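Local coordinates for HMG-CoA Lyase (Bacillus subtilis subsp. subtilis, PDB 1YDO), which belongs to the HMGL-like family of TIM-barrel proteins and carries the name HMG-CoA lyase, at residues D254-L259 and I264-K269; V220-L223 and V229-G232; I9-P14 and N35-T40; I31-Q36 and G232-L237. All blocks are in the same frame, centred on the assembly; numbering follows the deposited sequence.

Contact 1 of 4, residues D254-L259 and I264-K269; sequences DIVYML and IKTNVK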
loop_
_atom_site.group_PDB
_atom_site.type_symbol
_atom_site.label_atom_id
_atom_site.label_comp_id
_atom_site.label_asym_id
_atom_site.label_seq_id
_atom_site.Cartn_x
_atom_site.Cartn_y
_atom_site.Cartn_z
ATOM N N ASP A 254 -0.923 -4.481 -8.711
ATOM C CA ASP A 254 -1.400 -3.406 -7.843
ATOM C C ASP A 254 -1.027 -2.063 -8.453
ATOM O O ASP A 254 -1.773 -1.093 -8.368
ATOM C CB ASP A 254 -0.765 -3.534 -6.459
ATOM C CG ASP A 254 -1.258 -4.743 -5.707
ATOM O OD1 ASP A 254 -0.580 -5.166 -4.743
ATOM O OD2 ASP A 254 -2.334 -5.268 -6.077
ATOM N N ILE A 255 0.149 -2.027 -9.059
ATOM C CA ILE A 255 0.636 -0.823 -9.684
ATOM C C ILE A 255 -0.189 -0.528 -10.918
ATOM O O ILE A 255 -0.608 0.602 -11.131
ATOM C CB ILE A 255 2.097 -0.966 -10.089
ATOM C CG1 ILE A 255 2.940 -1.148 -8.842
ATOM C CG2 ILE A 255 2.530 0.234 -10.884
ATOM C CD1 ILE A 255 4.386 -1.269 -9.131
ATOM N N VAL A 256 -0.419 -1.550 -11.729
ATOM C CA VAL A 256 -1.187 -1.393 -12.952
ATOM C C VAL A 256 -2.611 -0.991 -12.622
ATOM O O VAL A 256 -3.189 -0.141 -13.294
ATOM C CB VAL A 256 -1.235 -2.700 -13.765
ATOM C CG1 VAL A 256 -2.149 -2.535 -14.951
ATOM C CG2 VAL A 256 0.160 -3.070 -14.227
ATOM N N TYR A 257 -3.181 -1.590 -11.585
ATOM C CA TYR A 257 -4.546 -1.272 -11.226
ATOM C C TYR A 257 -4.717 0.177 -10.830
ATOM O O TYR A 257 -5.483 0.916 -11.442
ATOM C CB TYR A 257 -5.027 -2.161 -10.080
ATOM C CG TYR A 257 -6.345 -1.711 -9.462
ATOM C CD1 TYR A 257 -6.373 -0.812 -8.395
ATOM C CD2 TYR A 257 -7.557 -2.162 -9.969
ATOM C CE1 TYR A 257 -7.588 -0.366 -7.850
ATOM C CE2 TYR A 257 -8.776 -1.730 -9.432
ATOM C CZ TYR A 257 -8.785 -0.830 -8.375
ATOM O OH TYR A 257 -9.981 -0.393 -7.848
HETATM N N MSE A 258 -4.004 0.583 -9.795
HETATM C CA MSE A 258 -4.137 1.941 -9.334
HETATM C C MSE A 258 -3.946 2.958 -10.444
HETATM O O MSE A 258 -4.667 3.954 -10.521
HETATM C CB MSE A 258 -3.154 2.222 -8.218
HETATM C CG MSE A 258 -3.327 3.603 -7.667
HETATM SE SE MSE A 258 -1.879 4.026 -6.523
HETATM C CE MSE A 258 -0.456 4.004 -7.834
ATOM N N LEU A 259 -2.971 2.710 -11.303
ATOM C CA LEU A 259 -2.707 3.621 -12.398
ATOM C C LEU A 259 -3.906 3.694 -13.323
ATOM O O LEU A 259 -4.244 4.761 -13.813
ATOM C CB LEU A 259 -1.464 3.177 -13.169
ATOM C CG LEU A 259 -0.135 3.395 -12.438
ATOM C CD1 LEU A 259 0.974 2.649 -13.158
ATOM C CD2 LEU A 259 0.163 4.883 -12.362
ATOM N N ILE A 264 -4.576 6.539 -16.241
ATOM C CA ILE A 264 -3.227 6.597 -16.768
ATOM C C ILE A 264 -2.988 5.295 -17.518
ATOM O O ILE A 264 -3.116 4.221 -16.932
ATOM C CB ILE A 264 -2.207 6.716 -15.631
ATOM C CG1 ILE A 264 -2.508 7.950 -14.795
ATOM C CG2 ILE A 264 -0.805 6.792 -16.191
ATOM C CD1 ILE A 264 -1.637 8.078 -13.576
ATOM N N LYS A 265 -2.634 5.385 -18.800
ATOM C CA LYS A 265 -2.421 4.190 -19.604
ATOM C C LYS A 265 -1.125 3.469 -19.344
ATOM O O LYS A 265 -0.071 4.089 -19.259
ATOM C CB LYS A 265 -2.525 4.510 -21.099
ATOM C CG LYS A 265 -3.943 4.811 -21.569
ATOM C CD LYS A 265 -4.978 3.758 -21.086
ATOM C CE LYS A 265 -4.647 2.311 -21.527
ATOM N NZ LYS A 265 -3.711 1.547 -20.630
ATOM N N THR A 266 -1.222 2.147 -19.223
ATOM C CA THR A 266 -0.065 1.291 -18.994
ATOM C C THR A 266 -0.030 0.235 -20.093
ATOM O O THR A 266 0.911 -0.547 -20.199
ATOM C CB THR A 266 -0.145 0.570 -17.629
ATOM O OG1 THR A 266 -1.143 -0.453 -17.688
ATOM C CG2 THR A 266 -0.499 1.555 -16.524
ATOM N N ASN A 267 -1.071 0.216 -20.908
ATOM C CA ASN A 267 -1.153 -0.751 -21.986
ATOM C C ASN A 267 -1.027 -2.177 -21.491
ATOM O O ASN A 267 -0.713 -3.084 -22.266
ATOM C CB ASN A 267 -0.077 -0.493 -23.045
ATOM C CG ASN A 267 -0.303 0.804 -23.805
ATOM O OD1 ASN A 267 -1.427 1.118 -24.224
ATOM N ND2 ASN A 267 0.769 1.555 -24.009
ATOM N N VAL A 268 -1.270 -2.375 -20.204
ATOM C CA VAL A 268 -1.205 -3.709 -19.636
ATOM C C VAL A 268 -2.608 -4.227 -19.350
ATOM O O VAL A 268 -3.384 -3.581 -18.654
ATOM C CB VAL A 268 -0.402 -3.719 -18.341
ATOM C CG1 VAL A 268 -0.328 -5.126 -17.784
ATOM C CG2 VAL A 268 0.987 -3.195 -18.618
ATOM N N LYS A 269 -2.940 -5.387 -19.900
ATOM C CA LYS A 269 -4.247 -5.969 -19.662
ATOM C C LYS A 269 -4.230 -6.677 -18.308
ATOM O O LYS A 269 -3.933 -7.872 -18.210
ATOM C CB LYS A 269 -4.575 -6.941 -20.782
ATOM C CG LYS A 269 -4.485 -6.287 -22.157
ATOM C CD LYS A 269 -4.014 -7.267 -23.230
ATOM C CE LYS A 269 -3.670 -6.540 -24.531
ATOM N NZ LYS A 269 -3.008 -7.421 -25.547
#
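Leu259 meets the returning chain along much of its side chain. Its CB already lies 3.8 Å from Thr266 CG2, and beyond CG the two methyls part company. CD1 packs against that same Thr266 methyl, at 3.8 Å, whereas CD2 turns to Ile264 and meets its CD1 at 3.9 Å. With CG anti to the carbonyl carbon (chi1 -72°), the leucine fork opens over two alternate residues of the segment 264-269, whose side chains at 264, 266 and 268 all face the helix. The backbone closes the near end of the pair: Ile264 N donates to Leu259 O over 3.0 Å, with an N-H...O angle of 148° and the donor tilted 28° from the carbonyl plane.

Helix 252-261 and the loop leading to helix 270-284 pack as consecutive pieces of the outer layer of a TIM barrel. Both rest on Ile9 of strand 8-11, which Val256, Leu259 and Val268 all touch, and Leu259 also reaches Leu223 of helix 215-225.

One turn back along the helix, Val256 serves the far end of the loop. Its CG1 approaches Thr266 OG1 at 3.6 Å and Val268 CB at 4.0 Å, while CG2 comes within 4.1 Å of Val268 CG1. The two valine side chains cross at about a right angle.

Contact 2 of 4, residues V220-L223 and V229-G232; sequences VTAL and VFDG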
loop_
_atom_site.group_PDB
_atom_site.type_symbol
_atom_site.label_atom_id
_atom_site.label_comp_id
_atom_site.label_asym_id
_atom_site.label_seq_id
_atom_site.Cartn_x
_atom_site.Cartn_y
_atom_site.Cartn_z
ATOM N N VAL A 220 2.881 7.611 -6.069
ATOM C CA VAL A 220 2.049 8.757 -6.355
ATOM C C VAL A 220 2.896 10.015 -6.337
ATOM O O VAL A 220 2.823 10.829 -7.255
ATOM C CB VAL A 220 0.909 8.891 -5.338
ATOM C CG1 VAL A 220 0.210 10.233 -5.520
ATOM C CG2 VAL A 220 -0.082 7.755 -5.527
ATOM N N THR A 221 3.703 10.171 -5.293
ATOM C CA THR A 221 4.581 11.335 -5.183
ATOM C C THR A 221 5.463 11.428 -6.433
ATOM O O THR A 221 5.624 12.498 -7.006
ATOM C CB THR A 221 5.475 11.230 -3.942
ATOM O OG1 THR A 221 4.651 11.151 -2.778
ATOM C CG2 THR A 221 6.379 12.447 -3.828
ATOM N N ALA A 222 6.032 10.298 -6.841
ATOM C CA ALA A 222 6.863 10.265 -8.026
ATOM C C ALA A 222 6.035 10.644 -9.261
ATOM O O ALA A 222 6.459 11.460 -10.077
ATOM C CB ALA A 222 7.478 8.889 -8.203
ATOM N N LEU A 223 4.853 10.059 -9.407
ATOM C CA LEU A 223 4.018 10.387 -10.549
ATOM C C LEU A 223 3.809 11.887 -10.636
ATOM O O LEU A 223 3.670 12.445 -11.727
ATOM C CB LEU A 223 2.663 9.699 -10.443
ATOM C CG LEU A 223 2.612 8.288 -10.995
ATOM C CD1 LEU A 223 1.313 7.662 -10.568
ATOM C CD2 LEU A 223 2.745 8.299 -12.505
ATOM N N VAL A 229 8.363 5.903 -15.303
ATOM C CA VAL A 229 8.861 4.548 -15.420
ATOM C C VAL A 229 8.903 3.886 -14.051
ATOM O O VAL A 229 9.568 4.361 -13.129
ATOM C CB VAL A 229 10.282 4.544 -16.015
ATOM C CG1 VAL A 229 10.739 3.124 -16.290
ATOM C CG2 VAL A 229 10.305 5.371 -17.273
ATOM N N PHE A 230 8.194 2.779 -13.912
ATOM C CA PHE A 230 8.190 2.103 -12.630
ATOM C C PHE A 230 8.386 0.618 -12.767
ATOM O O PHE A 230 7.810 -0.023 -13.640
ATOM C CB PHE A 230 6.892 2.407 -11.909
ATOM C CG PHE A 230 6.763 3.847 -11.509
ATOM C CD1 PHE A 230 7.342 4.313 -10.332
ATOM C CD2 PHE A 230 6.079 4.742 -12.321
ATOM C CE1 PHE A 230 7.239 5.661 -9.960
ATOM C CE2 PHE A 230 5.968 6.087 -11.966
ATOM C CZ PHE A 230 6.549 6.547 -10.778
ATOM N N ASP A 231 9.225 0.073 -11.899
ATOM C CA ASP A 231 9.520 -1.348 -11.906
ATOM C C ASP A 231 8.564 -2.060 -10.989
ATOM O O ASP A 231 8.206 -1.533 -9.937
ATOM C CB ASP A 231 10.945 -1.578 -11.429
ATOM C CG ASP A 231 11.969 -1.130 -12.444
ATOM O OD1 ASP A 231 13.170 -1.122 -12.104
ATOM O OD2 ASP A 231 11.569 -0.800 -13.580
ATOM N N GLY A 232 8.162 -3.261 -11.385
ATOM C CA GLY A 232 7.241 -4.037 -10.574
ATOM C C GLY A 232 7.505 -5.530 -10.639
ATOM O O GLY A 232 8.257 -5.994 -11.486
#
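Phe230 O and Lys10 N probably form a hydrogen bond that ties strand 229-232 to strand 8-11, while the Phe230 side chain points outward from the barrel strand to Ala222 and Leu223 of helix 215-225. Ala222 CB approaches the edge of the phenyl ring, close to its plane, at 3.6 Å from Phe230 CZ and 3.7 Å from Phe230 CE1. Leu223 comes from the next position of the helix and meets the neighbouring ring carbon: its CD2 lies 3.9 Å from Phe230 CE2 and its CG 4.1 Å from the same atom. This second approach is oblique to the ring. Phe230 has CG anti to its carbonyl carbon (chi1 -67°), which stretches the ring outward until its far end, CZ and the two CE atoms, lies under the helix.

The contact is wholly apolar and buried, and Leu206 of strand 204-207 extends it, touching both Ala222 and Phe230. Asp231, the next strand residue, turns the opposite way, where its carboxylate forms a salt bridge with Arg139 and a hydrogen bond with Ser175. On the outer side of the helix, Val220 packs on Pro185 of the second subunit.

Helix and strand are the last two members of the beta-alpha-beta unit 204-207, 215-225, 229-232, the right-handed crossover from which a TIM barrel is built.

Contact 3 of 4, residues I9-P14 and N35-T40; sequences IKEVGP and NQLSRT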
loop_
_atom_site.group_PDB
_atom_site.type_symbol
_atom_site.label_atom_id
_atom_site.label_comp_id
_atom_site.label_asym_id
_atom_site.label_seq_id
_atom_site.Cartn_x
_atom_site.Cartn_y
_atom_site.Cartn_z
ATOM N N ILE A 9 5.599 0.659 -17.187
ATOM C CA ILE A 9 5.984 -0.163 -16.052
ATOM C C ILE A 9 6.807 -1.357 -16.527
ATOM O O ILE A 9 6.448 -2.026 -17.494
ATOM C CB ILE A 9 4.771 -0.724 -15.295
ATOM C CG1 ILE A 9 4.097 -1.776 -16.133
ATOM C CG2 ILE A 9 3.777 0.375 -14.956
ATOM C CD1 ILE A 9 3.323 -2.727 -15.306
ATOM N N LYS A 10 7.899 -1.640 -15.821
ATOM C CA LYS A 10 8.777 -2.749 -16.175
ATOM C C LYS A 10 8.685 -3.931 -15.206
ATOM O O LYS A 10 8.828 -3.770 -14.003
ATOM C CB LYS A 10 10.212 -2.228 -16.260
ATOM C CG LYS A 10 10.333 -1.051 -17.222
ATOM C CD LYS A 10 11.771 -0.768 -17.617
ATOM C CE LYS A 10 11.832 0.264 -18.727
ATOM N NZ LYS A 10 13.238 0.533 -19.123
ATOM N N GLU A 11 8.441 -5.117 -15.749
ATOM C CA GLU A 11 8.338 -6.327 -14.946
ATOM C C GLU A 11 9.720 -6.894 -14.630
ATOM O O GLU A 11 10.538 -7.058 -15.533
ATOM C CB GLU A 11 7.535 -7.385 -15.703
ATOM C CG GLU A 11 7.455 -8.712 -14.980
ATOM C CD GLU A 11 6.716 -8.608 -13.653
ATOM O OE1 GLU A 11 7.089 -9.339 -12.710
ATOM O OE2 GLU A 11 5.755 -7.811 -13.552
ATOM N N VAL A 12 9.989 -7.184 -13.357
ATOM C CA VAL A 12 11.280 -7.765 -12.964
ATOM C C VAL A 12 11.070 -8.995 -12.090
ATOM O O VAL A 12 11.988 -9.439 -11.399
ATOM C CB VAL A 12 12.180 -6.769 -12.179
ATOM C CG1 VAL A 12 12.558 -5.610 -13.065
ATOM C CG2 VAL A 12 11.472 -6.282 -10.923
ATOM N N GLY A 13 9.860 -9.544 -12.139
ATOM C CA GLY A 13 9.540 -10.706 -11.336
ATOM C C GLY A 13 10.365 -11.941 -11.634
ATOM O O GLY A 13 10.949 -12.560 -10.724
ATOM N N PRO A 14 10.434 -12.336 -12.911
ATOM C CA PRO A 14 11.214 -13.524 -13.261
ATOM C C PRO A 14 12.669 -13.419 -12.834
ATOM O O PRO A 14 13.394 -14.405 -12.829
ATOM C CB PRO A 14 11.045 -13.618 -14.771
ATOM C CG PRO A 14 10.825 -12.215 -15.183
ATOM C CD PRO A 14 9.904 -11.679 -14.115
ATOM N N ASN A 35 6.140 -16.685 -20.609
ATOM C CA ASN A 35 5.384 -16.659 -21.848
ATOM C C ASN A 35 4.091 -15.908 -21.607
ATOM O O ASN A 35 3.724 -15.022 -22.372
ATOM C CB ASN A 35 5.101 -18.078 -22.322
ATOM C CG ASN A 35 6.298 -18.702 -23.002
ATOM O OD1 ASN A 35 6.302 -19.902 -23.273
ATOM N ND2 ASN A 35 7.321 -17.888 -23.295
ATOM N N GLN A 36 3.412 -16.265 -20.526
ATOM C CA GLN A 36 2.177 -15.597 -20.166
ATOM C C GLN A 36 2.466 -14.097 -20.093
ATOM O O GLN A 36 1.811 -13.277 -20.739
ATOM C CB GLN A 36 1.698 -16.102 -18.809
ATOM C CG GLN A 36 1.579 -17.613 -18.729
ATOM C CD GLN A 36 1.136 -18.089 -17.356
ATOM O OE1 GLN A 36 0.283 -17.465 -16.714
ATOM N NE2 GLN A 36 1.693 -19.209 -16.906
ATOM N N LEU A 37 3.470 -13.743 -19.305
ATOM C CA LEU A 37 3.843 -12.354 -19.155
ATOM C C LEU A 37 4.032 -11.647 -20.493
ATOM O O LEU A 37 3.458 -10.587 -20.712
ATOM C CB LEU A 37 5.111 -12.257 -18.321
ATOM C CG LEU A 37 4.932 -12.032 -16.824
ATOM C CD1 LEU A 37 3.721 -12.759 -16.275
ATOM C CD2 LEU A 37 6.191 -12.484 -16.151
ATOM N N SER A 38 4.829 -12.239 -21.386
ATOM C CA SER A 38 5.088 -11.666 -22.711
ATOM C C SER A 38 3.805 -11.221 -23.391
ATOM O O SER A 38 3.742 -10.135 -23.959
ATOM C CB SER A 38 5.786 -12.684 -23.612
ATOM O OG SER A 38 7.034 -13.090 -23.077
ATOM N N ARG A 39 2.779 -12.058 -23.352
ATOM C CA ARG A 39 1.528 -11.681 -23.983
ATOM C C ARG A 39 0.536 -11.182 -22.949
ATOM O O ARG A 39 -0.615 -11.609 -22.899
ATOM C CB ARG A 39 0.944 -12.862 -24.773
ATOM C CG ARG A 39 0.616 -14.100 -23.972
ATOM C CD ARG A 39 0.140 -15.212 -24.914
ATOM N NE ARG A 39 1.217 -15.704 -25.781
ATOM C CZ ARG A 39 2.119 -16.620 -25.429
ATOM N NH1 ARG A 39 3.056 -16.987 -26.292
ATOM N NH2 ARG A 39 2.072 -17.188 -24.225
ATOM N N THR A 40 0.996 -10.253 -22.126
ATOM C CA THR A 40 0.165 -9.688 -21.086
ATOM C C THR A 40 -0.090 -8.209 -21.380
ATOM O O THR A 40 -1.096 -7.626 -20.962
ATOM C CB THR A 40 0.856 -9.846 -19.731
ATOM O OG1 THR A 40 -0.129 -9.848 -18.697
ATOM C CG2 THR A 40 1.834 -8.710 -19.492
#
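Leu37 lays a single methyl against two residues of the segment 9-14. Its CD2 lies 4.1 Å from Glu11 CG and 4.3 Å from Pro14 CD, so the methyl faces both the aliphatic part of the glutamate and the proline ring in the first turn of helix 13-17, which lie next to each other on the same side of it. The Glu11 and Leu37 side chains cross at about a right angle. Glu11 presents CG to the helix because that atom stands anti to the backbone N (chi1 176°); a bend at chi2 (64°) then swings the carboxylate away along its own chain.

There the carboxylate is gripped from several directions. OE1 accepts from Gly13 N over 2.8 Å, the donor lying above the carboxylate plane, 38° out of it, and the same oxygen accepts from Ala234 N. OE2 is hydrogen-bonded to Thr252 OG1. The polar end therefore links the start of helix 13-17 to the loop after strand 229-232 and to helix 252-261.

Further out, the backbone of Glu11 pairs with Tyr44 and Glu46 of the neighbouring barrel strand. Ile45 of that strand touches both Leu37 and Pro14, and Ala276 of helix 270-284 also packs on Leu37.

Glu11 thus splits its work in this buried setting: its methylene carbon belongs to the apolar layer between strand and helix 27-38, whereas its two oxygens find backbone N-H groups and a hydroxyl, which probably offset the cost of burying them.

Contact 4 of 4, residues I31-Q36 and G232-L237; sequences ITWINQ and GSAGGL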
loop_
_atom_site.group_PDB
_atom_site.type_symbol
_atom_site.label_atom_id
_atom_site.label_comp_id
_atom_site.label_asym_id
_atom_site.label_seq_id
_atom_site.Cartn_x
_atom_site.Cartn_y
_atom_site.Cartn_z
ATOM N N ILE A 31 9.808 -20.598 -18.052
ATOM C CA ILE A 31 9.468 -20.275 -19.427
ATOM C C ILE A 31 7.963 -20.143 -19.591
ATOM O O ILE A 31 7.467 -19.142 -20.110
ATOM C CB ILE A 31 9.968 -21.361 -20.377
ATOM C CG1 ILE A 31 11.477 -21.511 -20.211
ATOM C CG2 ILE A 31 9.619 -20.998 -21.821
ATOM C CD1 ILE A 31 12.050 -22.667 -20.968
ATOM N N THR A 32 7.234 -21.154 -19.140
ATOM C CA THR A 32 5.791 -21.132 -19.261
ATOM C C THR A 32 5.185 -19.866 -18.657
ATOM O O THR A 32 4.224 -19.314 -19.201
ATOM C CB THR A 32 5.176 -22.327 -18.563
ATOM O OG1 THR A 32 5.902 -23.517 -18.905
ATOM C CG2 THR A 32 3.742 -22.469 -18.989
ATOM N N TRP A 33 5.749 -19.409 -17.536
ATOM C CA TRP A 33 5.254 -18.211 -16.848
ATOM C C TRP A 33 5.639 -16.920 -17.544
ATOM O O TRP A 33 4.851 -15.970 -17.589
ATOM C CB TRP A 33 5.770 -18.162 -15.413
ATOM C CG TRP A 33 5.255 -17.013 -14.636
ATOM C CD1 TRP A 33 3.956 -16.657 -14.465
ATOM C CD2 TRP A 33 6.029 -16.101 -13.860
ATOM N NE1 TRP A 33 3.869 -15.574 -13.621
ATOM C CE2 TRP A 33 5.129 -15.212 -13.242
ATOM C CE3 TRP A 33 7.399 -15.946 -13.629
ATOM C CZ2 TRP A 33 5.555 -14.189 -12.401
ATOM C CZ3 TRP A 33 7.824 -14.924 -12.785
ATOM C CH2 TRP A 33 6.905 -14.059 -12.188
ATOM N N ILE A 34 6.865 -16.887 -18.062
ATOM C CA ILE A 34 7.372 -15.716 -18.764
ATOM C C ILE A 34 6.628 -15.565 -20.080
ATOM O O ILE A 34 6.491 -14.455 -20.598
ATOM C CB ILE A 34 8.886 -15.844 -19.034
ATOM C CG1 ILE A 34 9.643 -15.898 -17.699
ATOM C CG2 ILE A 34 9.381 -14.661 -19.859
ATOM C CD1 ILE A 34 11.156 -15.931 -17.833
ATOM N N ASN A 35 6.140 -16.685 -20.609
ATOM C CA ASN A 35 5.384 -16.659 -21.848
ATOM C C ASN A 35 4.091 -15.908 -21.607
ATOM O O ASN A 35 3.724 -15.022 -22.372
ATOM C CB ASN A 35 5.101 -18.078 -22.322
ATOM C CG ASN A 35 6.298 -18.702 -23.002
ATOM O OD1 ASN A 35 6.302 -19.902 -23.273
ATOM N ND2 ASN A 35 7.321 -17.888 -23.295
ATOM N N GLN A 36 3.412 -16.265 -20.526
ATOM C CA GLN A 36 2.177 -15.597 -20.166
ATOM C C GLN A 36 2.466 -14.097 -20.093
ATOM O O GLN A 36 1.811 -13.277 -20.739
ATOM C CB GLN A 36 1.698 -16.102 -18.809
ATOM C CG GLN A 36 1.579 -17.613 -18.729
ATOM C CD GLN A 36 1.136 -18.089 -17.356
ATOM O OE1 GLN A 36 0.283 -17.465 -16.714
ATOM N NE2 GLN A 36 1.693 -19.209 -16.906
ATOM N N GLY A 232 8.162 -3.261 -11.385
ATOM C CA GLY A 232 7.241 -4.037 -10.574
ATOM C C GLY A 232 7.505 -5.530 -10.639
ATOM O O GLY A 232 8.257 -5.994 -11.486
ATOM N N SER A 233 6.888 -6.287 -9.743
ATOM C CA SER A 233 7.059 -7.730 -9.722
ATOM C C SER A 233 5.689 -8.415 -9.692
ATOM O O SER A 233 4.915 -8.215 -8.765
ATOM C CB SER A 233 7.872 -8.133 -8.500
ATOM O OG SER A 233 7.963 -9.543 -8.430
ATOM N N ALA A 234 5.378 -9.213 -10.704
ATOM C CA ALA A 234 4.082 -9.875 -10.734
ATOM C C ALA A 234 3.799 -10.610 -9.415
ATOM O O ALA A 234 4.617 -11.404 -8.946
ATOM C CB ALA A 234 4.013 -10.846 -11.913
ATOM N N GLY A 235 2.646 -10.335 -8.811
ATOM C CA GLY A 235 2.288 -10.992 -7.560
ATOM C C GLY A 235 3.010 -10.484 -6.316
ATOM O O GLY A 235 2.604 -10.762 -5.182
ATOM N N GLY A 236 4.075 -9.724 -6.519
ATOM C CA GLY A 236 4.825 -9.224 -5.389
ATOM C C GLY A 236 5.935 -10.199 -5.034
ATOM O O GLY A 236 6.503 -10.150 -3.940
ATOM N N LEU A 237 6.243 -11.093 -5.965
ATOM C CA LEU A 237 7.294 -12.059 -5.749
ATOM C C LEU A 237 8.530 -11.411 -5.178
ATOM O O LEU A 237 8.766 -10.218 -5.377
ATOM C CB LEU A 237 7.671 -12.752 -7.054
ATOM C CG LEU A 237 6.956 -14.069 -7.315
ATOM C CD1 LEU A 237 7.235 -14.516 -8.744
ATOM C CD2 LEU A 237 7.425 -15.113 -6.314
#
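The indole of Trp33 is the one ring in this contact, and both of its partners approach obliquely, neither squarely over a face nor within an edge. They gather at the far end of the six-membered ring. Ala234 CB is 3.7 Å from Trp33 CZ2, and Leu237 CD1 is 3.5 Å from Trp33 CH2 and 4.0 Å from Trp33 CZ2. Trp33 and Leu237 reach for each other from opposite directions, one from helix 27-38 and the other from the loop. The tryptophan extends fully toward that loop, with CG anti to the backbone N (chi1 -177°), and a hydrogen bond from NE1 to Ala276 O probably helps to set the rotation of the indole.

The two loop side chains are set side by side by a compact turn. Gly236 N donates to Ser233 O over 2.8 Å, and the backbone angles of Ala234 and Gly235 fit a type II beta turn with glycine at its third position. A further link reaches one residue beyond the turn: Ser233 OG donates to Leu237 O over 3.2 Å, from above the carbonyl plane rather than along a lone pair. From outside the turn, the Glu253 carboxylate accepts a hydrogen bond from Gly235 N.

The contact lies just beyond the C-terminal end of strand 229-232, where helix 27-38 leans on the loop. Pro14 of helix 13-17 touches Trp33, Leu18 touches Leu237, and Ile280 of helix 270-284 touches both Trp33 and Leu237.

Overall arrangement
From the N terminus, contact 3 comes first, closing a loop of about twenty residues from strand 8-11 to helix 27-38. Contact 4 starts on that same helix, sharing Asn35 and Gln36, and closes the longest span, reaching across most of the barrel to the loop after strand 229-232; the two spans cross. Contact 2 closes a short helix-to-strand connection inside the span of contact 4 and ends on Gly232, which both share. Contact 1 follows in series. Backbone pairing of strands 8-11 and 229-232 joins contacts 2 and 3, and contact 1 packs on both through Ile9 and Leu223. Together they bind the first and last strands of the barrel, with their covering helices, into one seam.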